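Local coordinates for protein assemblin (Human herpesvirus 3, PDB 1VZV) that probably cleaves the viral assembly (scaffold) protein as a serine endopeptidase, so that the herpesvirus procapsid can mature into its icosahedral shape, at residues A[4-9]-A[62-67]; A[107-112]-A[128-133]. One frame throughout, in Å; residues are numbered along the deposited sequence.

Contact 1: A[4-9]-A[62-67]; sequences YVAGYL and FFLGIV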
ATOM      1  N   TYR A   4      -5.886 -17.457 -13.313  1.00 25.00           N
ATOM      2  CA  TYR A   4      -6.605 -18.443 -12.556  1.00 25.00           C
ATOM      3  C   TYR A   4      -5.977 -18.331 -11.211  1.00 25.00           C
ATOM      4  O   TYR A   4      -4.765 -18.141 -11.106  1.00 25.00           O
ATOM      5  CB  TYR A   4      -6.383 -19.825 -13.135  1.00 25.00           C
ATOM      6  CG  TYR A   4      -7.036 -19.945 -14.461  1.00 25.00           C
ATOM      7  CD1 TYR A   4      -6.420 -19.442 -15.601  1.00 25.00           C
ATOM      8  CD2 TYR A   4      -8.337 -20.425 -14.565  1.00 25.00           C
ATOM      9  CE1 TYR A   4      -7.079 -19.391 -16.796  1.00 25.00           C
ATOM     10  CE2 TYR A   4      -9.012 -20.379 -15.772  1.00 25.00           C
ATOM     11  CZ  TYR A   4      -8.373 -19.855 -16.877  1.00 25.00           C
ATOM     12  OH  TYR A   4      -9.047 -19.773 -18.061  1.00 25.00           O
ATOM     13  N   VAL A   5      -6.820 -18.343 -10.191  1.00 25.00           N
ATOM     14  CA  VAL A   5      -6.384 -18.254  -8.811  1.00 25.00           C
ATOM     15  C   VAL A   5      -6.904 -19.528  -8.159  1.00 25.00           C
ATOM     16  O   VAL A   5      -8.009 -19.970  -8.484  1.00 25.00           O
ATOM     17  CB  VAL A   5      -7.051 -17.065  -8.120  1.00 25.00           C
ATOM     18  CG1 VAL A   5      -6.419 -16.809  -6.786  1.00 25.00           C
ATOM     19  CG2 VAL A   5      -6.974 -15.852  -8.985  1.00 25.00           C
ATOM     20  N   ALA A   6      -6.100 -20.145  -7.299  1.00 25.00           N
ATOM     21  CA  ALA A   6      -6.517 -21.355  -6.601  1.00 25.00           C
ATOM     22  C   ALA A   6      -5.920 -21.330  -5.195  1.00 25.00           C
ATOM     23  O   ALA A   6      -4.811 -20.840  -5.003  1.00 25.00           O
ATOM     24  CB  ALA A   6      -6.067 -22.584  -7.354  1.00 25.00           C
ATOM     25  N   GLY A   7      -6.670 -21.797  -4.203  1.00 25.00           N
ATOM     26  CA  GLY A   7      -6.188 -21.804  -2.836  1.00 25.00           C
ATOM     27  C   GLY A   7      -7.289 -22.352  -1.961  1.00 25.00           C
ATOM     28  O   GLY A   7      -8.349 -22.711  -2.467  1.00 25.00           O
ATOM     29  N   TYR A   8      -7.044 -22.450  -0.659  1.00 25.00           N
ATOM     30  CA  TYR A   8      -8.035 -22.953   0.285  1.00 25.00           C
ATOM     31  C   TYR A   8      -8.836 -21.812   0.855  1.00 25.00           C
ATOM     32  O   TYR A   8      -8.277 -20.836   1.355  1.00 25.00           O
ATOM     33  CB  TYR A   8      -7.373 -23.623   1.470  1.00 25.00           C
ATOM     34  CG  TYR A   8      -6.587 -24.865   1.193  1.00 25.00           C
ATOM     35  CD1 TYR A   8      -7.209 -26.092   1.153  1.00 25.00           C
ATOM     36  CD2 TYR A   8      -5.205 -24.823   1.102  1.00 25.00           C
ATOM     37  CE1 TYR A   8      -6.503 -27.231   1.047  1.00 25.00           C
ATOM     38  CE2 TYR A   8      -4.488 -25.962   0.993  1.00 25.00           C
ATOM     39  CZ  TYR A   8      -5.144 -27.169   0.972  1.00 25.00           C
ATOM     40  OH  TYR A   8      -4.428 -28.340   0.919  1.00 25.00           O
ATOM     41  N   LEU A   9     -10.147 -21.961   0.855  1.00 25.00           N
ATOM     42  CA  LEU A   9     -10.999 -20.922   1.405  1.00 25.00           C
ATOM     43  C   LEU A   9     -10.763 -20.871   2.911  1.00 25.00           C
ATOM     44  O   LEU A   9     -10.828 -19.796   3.517  1.00 25.00           O
ATOM     45  CB  LEU A   9     -12.466 -21.244   1.118  1.00 25.00           C
ATOM     46  CG  LEU A   9     -13.151 -20.634  -0.102  1.00 25.00           C
ATOM     47  CD1 LEU A   9     -12.134 -20.169  -1.094  1.00 25.00           C
ATOM     48  CD2 LEU A   9     -14.124 -21.624  -0.723  1.00 25.00           C
ATOM     49  N   PHE A  62     -11.062 -26.198  -1.195  1.00 25.00           N
ATOM     50  CA  PHE A  62     -10.033 -25.753  -2.150  1.00 25.00           C
ATOM     51  C   PHE A  62     -10.762 -25.221  -3.377  1.00 25.00           C
ATOM     52  O   PHE A  62     -11.638 -25.899  -3.907  1.00 25.00           O
ATOM     53  CB  PHE A  62      -9.113 -26.906  -2.543  1.00 25.00           C
ATOM     54  CG  PHE A  62      -7.928 -26.479  -3.352  1.00 25.00           C
ATOM     55  CD1 PHE A  62      -6.781 -26.007  -2.730  1.00 25.00           C
ATOM     56  CD2 PHE A  62      -7.967 -26.508  -4.736  1.00 25.00           C
ATOM     57  CE1 PHE A  62      -5.693 -25.565  -3.481  1.00 25.00           C
ATOM     58  CE2 PHE A  62      -6.885 -26.068  -5.488  1.00 25.00           C
ATOM     59  CZ  PHE A  62      -5.752 -25.595  -4.862  1.00 25.00           C
ATOM     60  N   PHE A  63     -10.416 -24.023  -3.832  1.00 25.00           N
ATOM     61  CA  PHE A  63     -11.117 -23.438  -4.965  1.00 25.00           C
ATOM     62  C   PHE A  63     -10.251 -23.023  -6.098  1.00 25.00           C
ATOM     63  O   PHE A  63      -9.059 -22.837  -5.951  1.00 25.00           O
ATOM     64  CB  PHE A  63     -11.927 -22.212  -4.535  1.00 25.00           C
ATOM     65  CG  PHE A  63     -11.171 -20.882  -4.622  1.00 25.00           C
ATOM     66  CD1 PHE A  63     -10.105 -20.596  -3.776  1.00 25.00           C
ATOM     67  CD2 PHE A  63     -11.576 -19.901  -5.510  1.00 25.00           C
ATOM     68  CE1 PHE A  63      -9.471 -19.369  -3.816  1.00 25.00           C
ATOM     69  CE2 PHE A  63     -10.941 -18.679  -5.547  1.00 25.00           C
ATOM     70  CZ  PHE A  63      -9.891 -18.415  -4.701  1.00 25.00           C
ATOM     71  N   LEU A  64     -10.900 -22.774  -7.215  1.00 25.00           N
ATOM     72  CA  LEU A  64     -10.233 -22.327  -8.422  1.00 25.00           C
ATOM     73  C   LEU A  64     -11.150 -21.224  -8.948  1.00 25.00           C
ATOM     74  O   LEU A  64     -12.371 -21.297  -8.807  1.00 25.00           O
ATOM     75  CB  LEU A  64     -10.101 -23.497  -9.409  1.00 25.00           C
ATOM     76  CG  LEU A  64      -9.405 -23.287 -10.756  1.00 25.00           C
ATOM     77  CD1 LEU A  64      -8.038 -22.686 -10.575  1.00 25.00           C
ATOM     78  CD2 LEU A  64      -9.284 -24.623 -11.444  1.00 25.00           C
ATOM     79  N   GLY A  65     -10.585 -20.164  -9.477  1.00 25.00           N
ATOM     80  CA  GLY A  65     -11.451 -19.125  -9.956  1.00 25.00           C
ATOM     81  C   GLY A  65     -10.814 -18.455 -11.134  1.00 25.00           C
ATOM     82  O   GLY A  65      -9.635 -18.688 -11.437  1.00 25.00           O
ATOM     83  N   ILE A  66     -11.608 -17.664 -11.838  1.00 25.00           N
ATOM     84  CA  ILE A  66     -11.089 -16.942 -12.972  1.00 25.00           C
ATOM     85  C   ILE A  66     -11.206 -15.423 -12.728  1.00 25.00           C
ATOM     86  O   ILE A  66     -12.195 -14.933 -12.159  1.00 25.00           O
ATOM     87  CB  ILE A  66     -11.746 -17.417 -14.304  1.00 25.00           C
ATOM     88  CG1 ILE A  66     -10.974 -16.873 -15.499  1.00 25.00           C
ATOM     89  CG2 ILE A  66     -13.193 -16.996 -14.393  1.00 25.00           C
ATOM     90  CD1 ILE A  66     -11.297 -17.581 -16.769  1.00 25.00           C
ATOM     91  N   VAL A  67     -10.107 -14.725 -13.002  1.00 25.00           N
ATOM     92  CA  VAL A  67     -10.024 -13.279 -12.865  1.00 25.00           C
ATOM     93  C   VAL A  67      -9.657 -12.787 -14.269  1.00 25.00           C
ATOM     94  O   VAL A  67      -8.513 -12.866 -14.719  1.00 25.00           O
ATOM     95  CB  VAL A  67      -8.988 -12.848 -11.759  1.00 25.00           C
ATOM     96  CG1 VAL A  67      -8.794 -11.331 -11.733  1.00 25.00           C
ATOM     97  CG2 VAL A  67      -9.464 -13.329 -10.391  1.00 25.00           C
TER

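Contact 2: A[107-112]-A[128-133]; sequences PSVSLS and THVALC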
ATOM      1  N   PRO A 107      -2.156 -10.876  -2.359  1.00 25.00           N
ATOM      2  CA  PRO A 107      -1.862 -12.274  -2.083  1.00 25.00           C
ATOM      3  C   PRO A 107      -2.853 -13.179  -1.400  1.00 25.00           C
ATOM      4  O   PRO A 107      -2.701 -14.384  -1.492  1.00 25.00           O
ATOM      5  CB  PRO A 107      -0.547 -12.203  -1.312  1.00 25.00           C
ATOM      6  CG  PRO A 107      -0.604 -10.933  -0.634  1.00 25.00           C
ATOM      7  CD  PRO A 107      -1.199 -10.007  -1.658  1.00 25.00           C
ATOM      8  N   SER A 108      -3.833 -12.659  -0.684  1.00 25.00           N
ATOM      9  CA  SER A 108      -4.778 -13.554  -0.024  1.00 25.00           C
ATOM     10  C   SER A 108      -6.238 -13.490  -0.512  1.00 25.00           C
ATOM     11  O   SER A 108      -6.634 -12.589  -1.253  1.00 25.00           O
ATOM     12  CB  SER A 108      -4.690 -13.398   1.497  1.00 25.00           C
ATOM     13  OG  SER A 108      -3.372 -13.639   1.985  1.00 25.00           O
ATOM     14  N   VAL A 109      -7.036 -14.457  -0.076  1.00 25.00           N
ATOM     15  CA  VAL A 109      -8.441 -14.583  -0.459  1.00 25.00           C
ATOM     16  C   VAL A 109      -9.285 -14.686   0.783  1.00 25.00           C
ATOM     17  O   VAL A 109      -8.957 -15.471   1.661  1.00 25.00           O
ATOM     18  CB  VAL A 109      -8.642 -15.858  -1.281  1.00 25.00           C
ATOM     19  CG1 VAL A 109      -9.961 -16.582  -0.907  1.00 25.00           C
ATOM     20  CG2 VAL A 109      -8.546 -15.518  -2.784  1.00 25.00           C
ATOM     21  N   SER A 110     -10.408 -13.964   0.810  1.00 25.00           N
ATOM     22  CA  SER A 110     -11.312 -13.950   1.955  1.00 25.00           C
ATOM     23  C   SER A 110     -12.686 -14.442   1.572  1.00 25.00           C
ATOM     24  O   SER A 110     -13.331 -13.852   0.741  1.00 25.00           O
ATOM     25  CB  SER A 110     -11.411 -12.538   2.527  1.00 25.00           C
ATOM     26  OG  SER A 110     -11.466 -12.553   3.957  1.00 25.00           O
ATOM     27  N   LEU A 111     -13.113 -15.541   2.182  1.00 25.00           N
ATOM     28  CA  LEU A 111     -14.419 -16.153   1.920  1.00 25.00           C
ATOM     29  C   LEU A 111     -15.481 -15.541   2.787  1.00 25.00           C
ATOM     30  O   LEU A 111     -15.646 -15.949   3.942  1.00 25.00           O
ATOM     31  CB  LEU A 111     -14.388 -17.646   2.252  1.00 25.00           C
ATOM     32  CG  LEU A 111     -15.746 -18.341   2.186  1.00 25.00           C
ATOM     33  CD1 LEU A 111     -16.189 -18.518   0.751  1.00 25.00           C
ATOM     34  CD2 LEU A 111     -15.665 -19.669   2.861  1.00 25.00           C
ATOM     35  N   SER A 112     -16.194 -14.560   2.269  1.00 25.00           N
ATOM     36  CA  SER A 112     -17.251 -13.965   3.072  1.00 25.00           C
ATOM     37  C   SER A 112     -18.372 -15.009   3.051  1.00 25.00           C
ATOM     38  O   SER A 112     -19.191 -15.057   2.113  1.00 25.00           O
ATOM     39  CB  SER A 112     -17.725 -12.635   2.475  1.00 25.00           C
ATOM     40  OG  SER A 112     -16.868 -12.211   1.417  1.00 25.00           O
ATOM     41  N   THR A 128     -21.364 -16.693  -0.783  1.00 25.00           N
ATOM     42  CA  THR A 128     -21.585 -15.253  -1.023  1.00 25.00           C
ATOM     43  C   THR A 128     -20.510 -14.770  -1.998  1.00 25.00           C
ATOM     44  O   THR A 128     -20.748 -14.762  -3.217  1.00 25.00           O
ATOM     45  CB  THR A 128     -21.674 -14.377   0.266  1.00 25.00           C
ATOM     46  OG1 THR A 128     -22.930 -14.614   0.906  1.00 25.00           O
ATOM     47  CG2 THR A 128     -21.634 -12.919  -0.068  1.00 25.00           C
ATOM     48  N   HIS A 129     -19.318 -14.446  -1.495  1.00 25.00           N
ATOM     49  CA  HIS A 129     -18.247 -14.017  -2.383  1.00 25.00           C
ATOM     50  C   HIS A 129     -16.864 -14.204  -1.761  1.00 25.00           C
ATOM     51  O   HIS A 129     -16.741 -14.279  -0.533  1.00 25.00           O
ATOM     52  CB  HIS A 129     -18.452 -12.572  -2.818  1.00 25.00           C
ATOM     53  CG  HIS A 129     -18.161 -11.587  -1.742  1.00 25.00           C
ATOM     54  ND1 HIS A 129     -17.083 -10.733  -1.754  1.00 25.00           N
ATOM     55  CD2 HIS A 129     -18.778 -11.383  -0.556  1.00 25.00           C
ATOM     56  CE1 HIS A 129     -17.070 -10.068  -0.610  1.00 25.00           C
ATOM     57  NE2 HIS A 129     -18.081 -10.428   0.150  1.00 25.00           N
ATOM     58  N   VAL A 130     -15.862 -14.331  -2.640  1.00 25.00           N
ATOM     59  CA  VAL A 130     -14.442 -14.520  -2.324  1.00 25.00           C
ATOM     60  C   VAL A 130     -13.740 -13.172  -2.538  1.00 25.00           C
ATOM     61  O   VAL A 130     -13.797 -12.632  -3.643  1.00 25.00           O
ATOM     62  CB  VAL A 130     -13.811 -15.539  -3.328  1.00 25.00           C
ATOM     63  CG1 VAL A 130     -12.299 -15.503  -3.263  1.00 25.00           C
ATOM     64  CG2 VAL A 130     -14.352 -16.956  -3.071  1.00 25.00           C
ATOM     65  N   ALA A 131     -13.060 -12.637  -1.523  1.00 25.00           N
ATOM     66  CA  ALA A 131     -12.378 -11.356  -1.651  1.00 25.00           C
ATOM     67  C   ALA A 131     -10.871 -11.525  -1.834  1.00 25.00           C
ATOM     68  O   ALA A 131     -10.280 -12.471  -1.337  1.00 25.00           O
ATOM     69  CB  ALA A 131     -12.648 -10.535  -0.454  1.00 25.00           C
ATOM     70  N   LEU A 132     -10.258 -10.661  -2.624  1.00 25.00           N
ATOM     71  CA  LEU A 132      -8.815 -10.716  -2.800  1.00 25.00           C
ATOM     72  C   LEU A 132      -8.295  -9.621  -1.854  1.00 25.00           C
ATOM     73  O   LEU A 132      -8.899  -8.560  -1.763  1.00 25.00           O
ATOM     74  CB  LEU A 132      -8.424 -10.435  -4.264  1.00 25.00           C
ATOM     75  CG  LEU A 132      -8.777 -11.434  -5.385  1.00 25.00           C
ATOM     76  CD1 LEU A 132      -8.236 -10.901  -6.685  1.00 25.00           C
ATOM     77  CD2 LEU A 132      -8.236 -12.833  -5.111  1.00 25.00           C
ATOM     78  N   CYS A 133      -7.172  -9.843  -1.182  1.00 25.00           N
ATOM     79  CA  CYS A 133      -6.681  -8.862  -0.223  1.00 25.00           C
ATOM     80  C   CYS A 133      -5.226  -9.138   0.153  1.00 25.00           C
ATOM     81  O   CYS A 133      -4.651 -10.078  -0.351  1.00 25.00           O
ATOM     82  CB  CYS A 133      -7.558  -9.007   1.019  1.00 25.00           C
ATOM     83  SG  CYS A 133      -7.780 -10.763   1.545  1.00 25.00           S
TER

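Contact 1: A[4-9]-A[62-67]
Strand 4-8 and strand 62-67 run antiparallel, the axes of these short segments approaching to 4.6 Å with directions at 166°, and Val5-Gly65 and Gly7-Phe63 are the hydrogen-bonded pairs. Both are inner strands of the mixed seven-stranded sheet that forms the core of this herpesvirus protease domain: strand 47-56 flanks 62-67, and strand 144-146 flanks 4-8. In each bonded pair the two N-H groups and two carbonyls are used reciprocally; the straightest bond runs from Phe63 N to Gly7 O, 2.8 Å long with 175° at the hydrogen.

Tyr4, Ala6, Tyr8, Phe62, Leu64 and Ile66 share one face. There Phe62 lays its ring across Gly7 and presents its edge to Tyr8, Phe62 CD1 standing 3.9 Å above the plane of the Tyr8 ring, over its centre, in a T-shaped pair with planes at 85°. The first torsion of Phe62 (chi1 -172°) sets CG anti to the backbone N and carries the ring across to the neighbouring strand. The Tyr8 hydroxyl is held from outside by Asp57. Further along, Leu64 CD1 fits against Ala6 CB, while Tyr4 and Ile66 lie side by side, both pointing the same way. Residues of helix 149-152 and helix 161-173 cover this face.

On the other face are Val5 and Phe63, with Gly7 adding no side chain opposite Phe63; at the far end Val67 CG2 touches Val5 CG2 at 3.8 Å. The Phe63 ring leans over the neighbouring strand, with Gly7 O near its plane at one edge. Where strand 4-8 ends, Leu9 crosses Phe63 at about a right angle, bringing Leu9 CD1 to 3.4 Å from Phe63 CD1.

Contact 2: A[107-112]-A[128-133]
Val109 touches Val130 and Leu132 with its two methyl branches on the tightly packed face of this strand pair. Val109 CG1 lies 3.5 Å from Val130 CG1, and Val109 CG2 meets Leu132 CD2 at 3.6 Å, the side chains crossing obliquely in both cases. Leu132 turns CG anti to the carbonyl carbon (chi1 -68°), and the extended second torsion (-179°) brings CD2 to Val109. This face turns to Phe63 of strand 61-67 and the hydrophobic interior.

Between the side-chain layers, the backbones pair antiparallel, the axes of the short segments approaching to 4.2 Å with directions at 151°. Ser108-Cys133, Ser110-Ala131 and Ser112-His129 are the hydrogen-bonded pairs. The first two are bonded in both directions; in the last, Ser112 N donates to His129 O at 2.9 Å. Strand 108-112 is an outermost strand of the sheet within this chain, and strand 129-133 continues the sheet to strand 37-40. Together the pair carries two members of the Ser-His-His catalytic triad of herpesvirus assemblins, Ser110 and His129; His42 supplies the third.

The looser face holds these polar groups, and Ser110, Ser112 and Cys133 are partly exposed. Ser110 CB rests 3.8 Å from Ala131 CB, and both residues touch His42. The His129 ring meets that of His42 nearly at right angles, their planes about 85° apart. At the end of the pair farther from His129, the Ser108 hydroxyl bonds to the Val134 carbonyl, while Ser108 CB lies 4.1 Å from Cys133 SG.

How the contacts relate
Contacts 1 and 2 belong to one mixed sheet; strands 37-40 and 47-56 lie between the two pairs in the strand order, and the centres of the contacts are about 10 Å apart. They nevertheless meet directly: Phe63 CZ approaches Val109 CG2 to 3.7 Å, and Leu9 CG approaches Leu111 CD1 to 3.8 Å. This contact across strands is consistent with a strongly curved, barrel-like sheet. Contact 1 is buried throughout, and its side-chain contacts are largely aromatic and aliphatic on both faces. Contact 2 is divided: its valine and leucine face joins that same interior, whereas its serine and histidine face carries the catalytic Ser110, partly exposed, and the buried His129.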